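Local coordinates for Mab-21 domain-containing protein (PDB 7LT2), which senses double-stranded RNA and then makes the cyclic dinucleotide 2',3'-cGAMP from ATP and GTP, acting as a cGAS-like receptor of beetle innate immunity, at residues E248-L258 with Y279-I289; L6-S15 with P260-L268. All blocks are in the same frame, centred on the assembly; numbering follows the deposited sequence.

Interaction 1: E248-L258 with Y279-I289; sequences ERVLIDNKNRL and YYIKTVFLHII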
loop_
_atom_site.group_PDB
_atom_site.type_symbol
_atom_site.label_atom_id
_atom_site.label_comp_id
_atom_site.label_asym_id
_atom_site.label_seq_id
_atom_site.Cartn_x
_atom_site.Cartn_y
_atom_site.Cartn_z
ATOM N N GLU A 248 6.097 6.072 -6.336
ATOM C CA GLU A 248 5.949 4.804 -7.050
ATOM C C GLU A 248 4.687 4.791 -7.901
ATOM O O GLU A 248 4.681 4.244 -9.013
ATOM C CB GLU A 248 5.927 3.635 -6.060
ATOM C CG GLU A 248 7.260 3.358 -5.388
ATOM C CD GLU A 248 7.161 2.318 -4.282
ATOM O OE1 GLU A 248 6.113 1.650 -4.172
ATOM O OE2 GLU A 248 8.142 2.160 -3.528
ATOM N N ARG A 249 3.601 5.372 -7.391
ATOM C CA ARG A 249 2.347 5.377 -8.138
ATOM C C ARG A 249 2.476 6.169 -9.434
ATOM O O ARG A 249 1.872 5.808 -10.450
ATOM C CB ARG A 249 1.222 5.939 -7.264
ATOM C CG ARG A 249 -0.160 5.809 -7.888
ATOM C CD ARG A 249 -1.245 5.999 -6.851
ATOM N NE ARG A 249 -1.231 4.944 -5.843
ATOM C CZ ARG A 249 -1.863 5.020 -4.680
ATOM N NH1 ARG A 249 -2.571 6.085 -4.347
ATOM N NH2 ARG A 249 -1.774 4.001 -3.824
ATOM N N VAL A 250 3.258 7.254 -9.423
ATOM C CA VAL A 250 3.478 8.014 -10.653
ATOM C C VAL A 250 4.369 7.232 -11.612
ATOM O O VAL A 250 4.123 7.205 -12.825
ATOM C CB VAL A 250 4.071 9.401 -10.334
ATOM C CG1 VAL A 250 4.297 10.205 -11.619
ATOM C CG2 VAL A 250 3.156 10.157 -9.389
ATOM N N LEU A 251 5.398 6.564 -11.084
ATOM C CA LEU A 251 6.309 5.783 -11.921
ATOM C C LEU A 251 5.575 4.695 -12.703
ATOM O O LEU A 251 5.916 4.424 -13.863
ATOM C CB LEU A 251 7.412 5.158 -11.061
ATOM C CG LEU A 251 8.573 6.048 -10.610
ATOM C CD1 LEU A 251 9.457 5.302 -9.621
ATOM C CD2 LEU A 251 9.390 6.511 -11.820
ATOM N N ILE A 252 4.565 4.060 -12.096
ATOM C CA ILE A 252 3.866 2.965 -12.770
ATOM C C ILE A 252 2.696 3.437 -13.625
ATOM O O ILE A 252 2.092 2.617 -14.333
ATOM C CB ILE A 252 3.346 1.909 -11.767
ATOM C CG1 ILE A 252 2.319 2.520 -10.807
ATOM C CG2 ILE A 252 4.504 1.245 -11.016
ATOM C CD1 ILE A 252 1.716 1.525 -9.833
ATOM N N ASP A 253 2.366 4.728 -13.597
ATOM C CA ASP A 253 1.214 5.263 -14.308
ATOM C C ASP A 253 1.582 5.563 -15.757
ATOM O O ASP A 253 2.756 5.713 -16.105
ATOM C CB ASP A 253 0.718 6.541 -13.621
ATOM C CG ASP A 253 -0.751 6.834 -13.879
ATOM O OD1 ASP A 253 -1.441 6.042 -14.561
ATOM O OD2 ASP A 253 -1.226 7.879 -13.390
ATOM N N ASN A 254 0.554 5.647 -16.604
ATOM C CA ASN A 254 0.707 6.004 -18.016
ATOM C C ASN A 254 1.716 5.094 -18.717
ATOM O O ASN A 254 2.592 5.543 -19.460
ATOM C CB ASN A 254 1.090 7.483 -18.163
ATOM C CG ASN A 254 1.152 7.933 -19.614
ATOM O OD1 ASN A 254 0.394 7.453 -20.462
ATOM N ND2 ASN A 254 2.078 8.840 -19.912
ATOM N N LYS A 255 1.589 3.783 -18.474
ATOM C CA LYS A 255 2.499 2.816 -19.076
ATOM C C LYS A 255 1.751 1.623 -19.661
ATOM O O LYS A 255 2.278 0.506 -19.693
ATOM C CB LYS A 255 3.561 2.366 -18.073
ATOM C CG LYS A 255 4.643 3.428 -17.879
ATOM C CD LYS A 255 5.779 2.964 -16.990
ATOM C CE LYS A 255 6.952 3.938 -17.050
ATOM N NZ LYS A 255 6.636 5.283 -16.489
ATOM N N ASN A 256 0.528 1.856 -20.133
ATOM C CA ASN A 256 -0.169 0.975 -21.069
ATOM C C ASN A 256 -0.181 -0.482 -20.624
ATOM O O ASN A 256 -1.027 -0.877 -19.817
ATOM C CB ASN A 256 0.460 1.109 -22.460
ATOM C CG ASN A 256 -0.446 0.597 -23.557
ATOM O OD1 ASN A 256 -1.523 0.062 -23.291
ATOM N ND2 ASN A 256 -0.018 0.767 -24.802
ATOM N N ARG A 257 0.750 -1.287 -21.138
ATOM C CA ARG A 257 0.757 -2.715 -20.838
ATOM C C ARG A 257 1.266 -3.049 -19.436
ATOM O O ARG A 257 1.157 -4.210 -19.022
ATOM C CB ARG A 257 1.605 -3.471 -21.870
ATOM C CG ARG A 257 0.849 -3.898 -23.135
ATOM C CD ARG A 257 0.468 -2.700 -23.982
ATOM N NE ARG A 257 0.152 -3.077 -25.358
ATOM C CZ ARG A 257 -1.074 -3.149 -25.857
ATOM N NH1 ARG A 257 -2.140 -2.895 -25.116
ATOM N NH2 ARG A 257 -1.234 -3.471 -27.137
ATOM N N LEU A 258 1.792 -2.075 -18.687
ATOM C CA LEU A 258 2.525 -2.397 -17.461
ATOM C C LEU A 258 1.629 -3.040 -16.405
ATOM O O LEU A 258 1.970 -4.091 -15.852
ATOM C CB LEU A 258 3.196 -1.142 -16.894
ATOM C CG LEU A 258 4.050 -1.371 -15.635
ATOM C CD1 LEU A 258 5.257 -0.448 -15.639
ATOM C CD2 LEU A 258 3.250 -1.178 -14.341
ATOM N N TYR A 279 4.952 -6.960 -3.057
ATOM C CA TYR A 279 5.807 -5.785 -3.209
ATOM C C TYR A 279 7.133 -6.139 -3.865
ATOM O O TYR A 279 7.767 -5.273 -4.480
ATOM C CB TYR A 279 6.054 -5.104 -1.861
ATOM C CG TYR A 279 6.795 -3.781 -1.985
ATOM C CD1 TYR A 279 6.193 -2.674 -2.580
ATOM C CD2 TYR A 279 8.096 -3.646 -1.521
ATOM C CE1 TYR A 279 6.870 -1.462 -2.696
ATOM C CE2 TYR A 279 8.775 -2.441 -1.629
ATOM C CZ TYR A 279 8.163 -1.356 -2.222
ATOM O OH TYR A 279 8.853 -0.166 -2.321
ATOM N N TYR A 280 7.572 -7.395 -3.743
ATOM C CA TYR A 280 8.805 -7.798 -4.409
ATOM C C TYR A 280 8.625 -7.799 -5.921
ATOM O O TYR A 280 9.549 -7.449 -6.664
ATOM C CB TYR A 280 9.260 -9.180 -3.924
ATOM C CG TYR A 280 9.367 -9.328 -2.415
ATOM C CD1 TYR A 280 9.403 -8.217 -1.580
ATOM C CD2 TYR A 280 9.435 -10.584 -1.834
ATOM C CE1 TYR A 280 9.493 -8.356 -0.205
ATOM C CE2 TYR A 280 9.533 -10.735 -0.462
ATOM C CZ TYR A 280 9.559 -9.617 0.346
ATOM O OH TYR A 280 9.651 -9.758 1.713
ATOM N N ILE A 281 7.438 -8.193 -6.393
ATOM C CA ILE A 281 7.145 -8.118 -7.822
ATOM C C ILE A 281 7.029 -6.666 -8.264
ATOM O O ILE A 281 7.570 -6.275 -9.306
ATOM C CB ILE A 281 5.868 -8.915 -8.145
ATOM C CG1 ILE A 281 6.104 -10.406 -7.903
ATOM C CG2 ILE A 281 5.439 -8.685 -9.589
ATOM C CD1 ILE A 281 4.832 -11.229 -7.904
ATOM N N LYS A 282 6.324 -5.843 -7.480
ATOM C CA LYS A 282 6.261 -4.412 -7.773
ATOM C C LYS A 282 7.660 -3.819 -7.872
ATOM O O LYS A 282 7.950 -3.036 -8.786
ATOM C CB LYS A 282 5.450 -3.691 -6.693
ATOM C CG LYS A 282 5.100 -2.241 -7.028
ATOM C CD LYS A 282 4.507 -1.523 -5.822
ATOM C CE LYS A 282 4.089 -0.097 -6.169
ATOM N NZ LYS A 282 3.694 0.669 -4.951
ATOM N N THR A 283 8.549 -4.210 -6.952
ATOM C CA THR A 283 9.915 -3.695 -6.949
ATOM C C THR A 283 10.663 -4.094 -8.213
ATOM O O THR A 283 11.401 -3.285 -8.788
ATOM C CB THR A 283 10.659 -4.191 -5.706
ATOM O OG1 THR A 283 10.030 -3.666 -4.527
ATOM C CG2 THR A 283 12.116 -3.745 -5.737
ATOM N N VAL A 284 10.502 -5.344 -8.656
ATOM C CA VAL A 284 11.126 -5.767 -9.907
ATOM C C VAL A 284 10.682 -4.863 -11.053
ATOM O O VAL A 284 11.498 -4.442 -11.882
ATOM C CB VAL A 284 10.812 -7.248 -10.189
ATOM C CG1 VAL A 284 11.127 -7.607 -11.630
ATOM C CG2 VAL A 284 11.602 -8.140 -9.239
ATOM N N PHE A 285 9.395 -4.512 -11.097
ATOM C CA PHE A 285 8.919 -3.649 -12.176
ATOM C C PHE A 285 9.459 -2.226 -12.062
ATOM O O PHE A 285 9.705 -1.585 -13.089
ATOM C CB PHE A 285 7.388 -3.652 -12.233
ATOM C CG PHE A 285 6.828 -4.750 -13.091
ATOM C CD1 PHE A 285 6.727 -6.043 -12.598
ATOM C CD2 PHE A 285 6.440 -4.499 -14.403
ATOM C CE1 PHE A 285 6.226 -7.064 -13.387
ATOM C CE2 PHE A 285 5.938 -5.514 -15.200
ATOM C CZ PHE A 285 5.831 -6.801 -14.693
ATOM N N LEU A 286 9.667 -1.716 -10.842
ATOM C CA LEU A 286 10.345 -0.427 -10.698
ATOM C C LEU A 286 11.739 -0.471 -11.313
ATOM O O LEU A 286 12.148 0.464 -12.009
ATOM C CB LEU A 286 10.421 -0.017 -9.225
ATOM C CG LEU A 286 9.111 0.279 -8.495
ATOM C CD1 LEU A 286 9.381 0.600 -7.037
ATOM C CD2 LEU A 286 8.365 1.433 -9.164
ATOM N N HIS A 287 12.479 -1.559 -11.077
ATOM C CA HIS A 287 13.786 -1.711 -11.709
ATOM C C HIS A 287 13.664 -1.812 -13.222
ATOM O O HIS A 287 14.472 -1.231 -13.954
ATOM C CB HIS A 287 14.499 -2.941 -11.151
ATOM C CG HIS A 287 14.935 -2.786 -9.733
ATOM N ND1 HIS A 287 15.821 -1.808 -9.334
ATOM C CD2 HIS A 287 14.604 -3.474 -8.616
ATOM C CE1 HIS A 287 16.023 -1.907 -8.032
ATOM N NE2 HIS A 287 15.298 -2.910 -7.573
ATOM N N ILE A 288 12.665 -2.553 -13.711
ATOM C CA ILE A 288 12.475 -2.685 -15.155
ATOM C C ILE A 288 12.123 -1.337 -15.780
ATOM O O ILE A 288 12.600 -1.003 -16.873
ATOM C CB ILE A 288 11.410 -3.753 -15.464
ATOM C CG1 ILE A 288 11.900 -5.133 -15.028
ATOM C CG2 ILE A 288 11.080 -3.767 -16.953
ATOM C CD1 ILE A 288 10.893 -6.223 -15.258
ATOM N N ILE A 289 11.289 -0.542 -15.100
ATOM C CA ILE A 289 10.990 0.808 -15.578
ATOM C C ILE A 289 12.272 1.612 -15.744
ATOM O O ILE A 289 12.447 2.337 -16.732
ATOM C CB ILE A 289 10.013 1.519 -14.621
ATOM C CG1 ILE A 289 8.600 0.966 -14.769
ATOM C CG2 ILE A 289 10.022 3.031 -14.868
ATOM C CD1 ILE A 289 7.681 1.397 -13.640
#
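With CG anti to the carbonyl carbon (chi1 -70°) and the chain straight beyond it, Glu-248 reaches over helix 278-291, while Lys-282, CG anti to its backbone N (chi1 -169°), stretches fully to meet it. Two donors of helix 278-291 share the carboxylate. Lys-282 NZ forms a salt bridge to Glu-248 OE1 at 2.7 Å, nearly in line with the C-O bond. Tyr-279 OH donates to Glu-248 OE2 at 2.7 Å, from the syn side but tilted out of the carboxylate plane, and OE1 lies at the edge of the tyrosine ring. Trp-325 also bonds OE2, and Asp-61 is a second anionic partner for Lys-282. Leu-286 CD1 touches Glu-248 CG, and Leu-286 CD2 lies 4.0 Å from Leu-251 CD1, their side chains crossing at about a right angle. Ile-289 CD1 touches Leu-251 O (3.5 Å) and Leu-258 CD1 (3.6 Å), with Ile-252 CG2 beside it. Lys-255 CE lies on Ile-289 CG2, and its NZ bonds back to Leu-251 O, at 2.9 Å. Leu-258 CG meets the Phe-285 ring obliquely. The arrangement joins the nucleotidyltransferase core to the helical lobe of a Mab-21 enzyme, where Glu-248, Tyr-279 and Lys-282 belong, by similarity, to the nucleotide-binding site.

Interaction 2: L6-S15 with P260-L268; sequences LNDINKRFIS and PAVKLIKKL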
loop_
_atom_site.group_PDB
_atom_site.type_symbol
_atom_site.label_atom_id
_atom_site.label_comp_id
_atom_site.label_asym_id
_atom_site.label_seq_id
_atom_site.Cartn_x
_atom_site.Cartn_y
_atom_site.Cartn_z
ATOM N N LEU A 6 -4.360 -12.567 -23.389
ATOM C CA LEU A 6 -3.971 -12.070 -22.073
ATOM C C LEU A 6 -4.938 -11.005 -21.574
ATOM O O LEU A 6 -5.321 -11.011 -20.399
ATOM C CB LEU A 6 -2.540 -11.540 -22.119
ATOM C CG LEU A 6 -1.490 -12.643 -22.265
ATOM C CD1 LEU A 6 -0.113 -12.051 -22.449
ATOM C CD2 LEU A 6 -1.523 -13.545 -21.039
ATOM N N ASN A 7 -5.358 -10.095 -22.456
ATOM C CA ASN A 7 -6.333 -9.078 -22.072
ATOM C C ASN A 7 -7.658 -9.710 -21.658
ATOM O O ASN A 7 -8.322 -9.227 -20.734
ATOM C CB ASN A 7 -6.531 -8.098 -23.228
ATOM C CG ASN A 7 -7.620 -7.080 -22.953
ATOM O OD1 ASN A 7 -8.642 -7.039 -23.643
ATOM N ND2 ASN A 7 -7.412 -6.258 -21.939
ATOM N N ASP A 8 -8.050 -10.803 -22.324
ATOM C CA ASP A 8 -9.288 -11.498 -21.980
ATOM C C ASP A 8 -9.194 -12.153 -20.604
ATOM O O ASP A 8 -10.128 -12.054 -19.798
ATOM C CB ASP A 8 -9.608 -12.528 -23.068
ATOM C CG ASP A 8 -10.850 -13.349 -22.768
ATOM O OD1 ASP A 8 -11.949 -12.767 -22.657
ATOM O OD2 ASP A 8 -10.725 -14.588 -22.667
ATOM N N ILE A 9 -8.075 -12.825 -20.320
ATOM C CA ILE A 9 -7.854 -13.402 -18.993
ATOM C C ILE A 9 -7.937 -12.320 -17.923
ATOM O O ILE A 9 -8.589 -12.490 -16.885
ATOM C CB ILE A 9 -6.497 -14.129 -18.950
ATOM C CG1 ILE A 9 -6.517 -15.359 -19.866
ATOM C CG2 ILE A 9 -6.129 -14.510 -17.513
ATOM C CD1 ILE A 9 -5.172 -16.037 -19.985
ATOM N N ASN A 10 -7.276 -11.188 -18.169
ATOM C CA ASN A 10 -7.269 -10.087 -17.209
ATOM C C ASN A 10 -8.680 -9.572 -16.947
ATOM O O ASN A 10 -9.099 -9.437 -15.790
ATOM C CB ASN A 10 -6.367 -8.968 -17.731
ATOM C CG ASN A 10 -6.296 -7.785 -16.794
ATOM O OD1 ASN A 10 -6.406 -7.930 -15.580
ATOM N ND2 ASN A 10 -6.111 -6.598 -17.361
ATOM N N LYS A 11 -9.436 -9.301 -18.016
ATOM C CA LYS A 11 -10.785 -8.763 -17.866
ATOM C C LYS A 11 -11.701 -9.722 -17.109
ATOM O O LYS A 11 -12.508 -9.293 -16.275
ATOM C CB LYS A 11 -11.373 -8.448 -19.240
ATOM C CG LYS A 11 -12.775 -7.875 -19.192
ATOM C CD LYS A 11 -13.311 -7.620 -20.589
ATOM C CE LYS A 11 -14.706 -7.024 -20.534
ATOM N NZ LYS A 11 -15.638 -7.900 -19.773
ATOM N N ARG A 12 -11.598 -11.019 -17.381
ATOM C CA ARG A 12 -12.585 -11.945 -16.845
ATOM C C ARG A 12 -12.186 -12.580 -15.519
ATOM O O ARG A 12 -13.068 -13.059 -14.798
ATOM C CB ARG A 12 -12.881 -13.042 -17.872
ATOM C CG ARG A 12 -13.712 -12.555 -19.055
ATOM C CD ARG A 12 -14.361 -13.729 -19.773
ATOM N NE ARG A 12 -13.411 -14.458 -20.601
ATOM C CZ ARG A 12 -13.435 -15.771 -20.793
ATOM N NH1 ARG A 12 -14.285 -16.550 -20.144
ATOM N NH2 ARG A 12 -12.583 -16.316 -21.656
ATOM N N PHE A 13 -10.899 -12.600 -15.171
ATOM C CA PHE A 13 -10.476 -13.331 -13.985
ATOM C C PHE A 13 -9.503 -12.585 -13.088
ATOM O O PHE A 13 -9.127 -13.125 -12.044
ATOM C CB PHE A 13 -9.868 -14.686 -14.394
ATOM C CG PHE A 13 -10.891 -15.648 -14.903
ATOM C CD1 PHE A 13 -11.281 -15.625 -16.232
ATOM C CD2 PHE A 13 -11.502 -16.545 -14.044
ATOM C CE1 PHE A 13 -12.250 -16.482 -16.694
ATOM C CE2 PHE A 13 -12.467 -17.411 -14.506
ATOM C CZ PHE A 13 -12.843 -17.379 -15.830
ATOM N N ILE A 14 -9.100 -11.366 -13.431
ATOM C CA ILE A 14 -8.060 -10.700 -12.660
ATOM C C ILE A 14 -8.531 -9.344 -12.152
ATOM O O ILE A 14 -8.517 -9.094 -10.943
ATOM C CB ILE A 14 -6.768 -10.564 -13.483
ATOM C CG1 ILE A 14 -6.209 -11.950 -13.813
ATOM C CG2 ILE A 14 -5.727 -9.769 -12.702
ATOM C CD1 ILE A 14 -4.840 -11.919 -14.449
ATOM N N SER A 15 -8.953 -8.465 -13.057
ATOM C CA SER A 15 -9.162 -7.059 -12.722
ATOM C C SER A 15 -10.630 -6.757 -12.454
ATOM O O SER A 15 -11.495 -7.068 -13.277
ATOM C CB SER A 15 -8.654 -6.146 -13.840
ATOM O OG SER A 15 -7.242 -6.177 -13.928
ATOM N N PRO A 260 -1.474 -4.496 -16.469
ATOM C CA PRO A 260 -1.877 -5.878 -16.795
ATOM C C PRO A 260 -0.742 -6.878 -16.647
ATOM O O PRO A 260 -0.952 -7.968 -16.102
ATOM C CB PRO A 260 -2.371 -5.767 -18.247
ATOM C CG PRO A 260 -2.885 -4.367 -18.336
ATOM C CD PRO A 260 -1.937 -3.545 -17.500
ATOM N N ALA A 261 0.468 -6.525 -17.087
ATOM C CA ALA A 261 1.593 -7.450 -16.974
ATOM C C ALA A 261 1.925 -7.749 -15.516
ATOM O O ALA A 261 2.223 -8.898 -15.163
ATOM C CB ALA A 261 2.815 -6.880 -17.698
ATOM N N VAL A 262 1.883 -6.728 -14.654
ATOM C CA VAL A 262 2.163 -6.962 -13.238
ATOM C C VAL A 262 1.144 -7.926 -12.655
ATOM O O VAL A 262 1.496 -8.858 -11.924
ATOM C CB VAL A 262 2.176 -5.641 -12.449
ATOM C CG1 VAL A 262 2.323 -5.932 -10.952
ATOM C CG2 VAL A 262 3.307 -4.756 -12.908
ATOM N N LYS A 263 -0.134 -7.713 -12.970
ATOM C CA LYS A 263 -1.189 -8.523 -12.376
ATOM C C LYS A 263 -1.167 -9.949 -12.905
ATOM O O LYS A 263 -1.438 -10.886 -12.147
ATOM C CB LYS A 263 -2.545 -7.852 -12.614
ATOM C CG LYS A 263 -2.744 -6.611 -11.719
ATOM C CD LYS A 263 -4.096 -5.953 -11.939
ATOM C CE LYS A 263 -4.067 -5.033 -13.151
ATOM N NZ LYS A 263 -5.319 -4.232 -13.259
ATOM N N LEU A 264 -0.815 -10.137 -14.183
ATOM C CA LEU A 264 -0.655 -11.489 -14.713
ATOM C C LEU A 264 0.440 -12.238 -13.967
ATOM O O LEU A 264 0.276 -13.413 -13.624
ATOM C CB LEU A 264 -0.342 -11.441 -16.212
ATOM C CG LEU A 264 -1.461 -10.960 -17.136
ATOM C CD1 LEU A 264 -0.903 -10.567 -18.499
ATOM C CD2 LEU A 264 -2.516 -12.036 -17.292
ATOM N N ILE A 265 1.565 -11.569 -13.700
ATOM C CA ILE A 265 2.639 -12.211 -12.948
ATOM C C ILE A 265 2.217 -12.443 -11.499
ATOM O O ILE A 265 2.501 -13.501 -10.924
ATOM C CB ILE A 265 3.933 -11.382 -13.051
ATOM C CG1 ILE A 265 4.455 -11.415 -14.492
ATOM C CG2 ILE A 265 4.985 -11.896 -12.070
ATOM C CD1 ILE A 265 5.680 -10.557 -14.730
ATOM N N LYS A 266 1.514 -11.479 -10.892
ATOM C CA LYS A 266 1.031 -11.688 -9.525
ATOM C C LYS A 266 0.042 -12.846 -9.460
ATOM O O LYS A 266 0.020 -13.596 -8.476
ATOM C CB LYS A 266 0.392 -10.406 -8.975
ATOM C CG LYS A 266 1.390 -9.322 -8.596
ATOM C CD LYS A 266 0.692 -8.032 -8.167
ATOM C CE LYS A 266 -0.116 -8.225 -6.898
ATOM N NZ LYS A 266 -0.619 -6.935 -6.321
ATOM N N LYS A 267 -0.788 -13.007 -10.496
ATOM C CA LYS A 267 -1.704 -14.143 -10.531
ATOM C C LYS A 267 -0.934 -15.453 -10.588
ATOM O O LYS A 267 -1.277 -16.417 -9.894
ATOM C CB LYS A 267 -2.645 -14.018 -11.733
ATOM C CG LYS A 267 -3.721 -15.107 -11.835
ATOM C CD LYS A 267 -4.761 -14.959 -10.737
ATOM C CE LYS A 267 -5.997 -15.820 -10.989
ATOM N NZ LYS A 267 -5.648 -17.259 -11.022
ATOM N N LEU A 268 0.122 -15.498 -11.407
ATOM C CA LEU A 268 0.992 -16.667 -11.452
ATOM C C LEU A 268 1.638 -16.923 -10.096
ATOM O O LEU A 268 1.746 -18.076 -9.656
ATOM C CB LEU A 268 2.060 -16.466 -12.527
ATOM C CG LEU A 268 3.056 -17.597 -12.782
ATOM C CD1 LEU A 268 2.328 -18.853 -13.240
ATOM C CD2 LEU A 268 4.101 -17.167 -13.808
HETATM O O HOH W 1 -5.863 -3.987 -15.965
#
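Lys-263 crosses from helix 258-272 to Ile-14 and Ser-15, its CB meeting the first and its outer chain, from CD on, the second. CB packs on Ile-14 CG2 at 3.7 Å. CD already lies near Ser-15 OG, and the bend at chi3 (-82°) swings CE, 3.5 Å from Ser-15 OG, and NZ round to the hydroxyl. At the tip, NZ donates to Ser-15 OG at 2.8 Å and to a water that also accepts from Asn-10 ND2, while Gly-62 O offers a weak further bond. Ser-15 OG in turn donates a short 2.5 Å bond to Asn-10 OD1, so the amide of Asn-10 is held at both its oxygen and its nitrogen; ND2 also lies against Pro-260 CB. Asn-10, Ser-15 and Lys-263 thus build a small polar network, and Asn-10 O receives the backbone N atoms of both Ile-14 and Ser-15, from opposite faces of its plane. Segment 6-15 packs here on the helical lobe of the Mab-21 fold, the axes of 6-13 and 260-268 lying at 71° and 10.5 Å apart at closest approach. Beside the network the contact becomes apolar. Leu-264 fits between Leu-6 and Ile-14: its CD1 approaches Leu-6 CD2 at 4.0 Å, and its CD2 meets Ile-14 CD1 at 3.7 Å, Leu-264 and Ile-14 crossing at about a right angle. Phe-305 of helix 301-318 also touches Leu-264. One turn on, Lys-267 CB rests against Ile-14 CD1, whereas its NZ leaves the interface to bind Leu-365 O and form a salt bridge with Glu-370.

In the fold
Helix 258-272 and helix 278-291 follow each other in the chain, and their packing joins the two contacts. Phe-285 of interaction 1 meets Val-262 and Ile-265 of interaction 2, while Ile-281 lies on Ile-265 and Lys-266. Both contacts are largely buried, but interaction 1 sits nearer the middle, its centre about 14 Å from the chain's centre against about 19 Å for that of interaction 2. Interaction 1's polar end is built on a salt bridge, with neutral donors added, and includes residues assigned by similarity to nucleotide binding; its other end, at Ile-289, reaches the manganese site. In interaction 2 the polar part instead relies on neutral acceptors and a water, joining segments 245 residues apart.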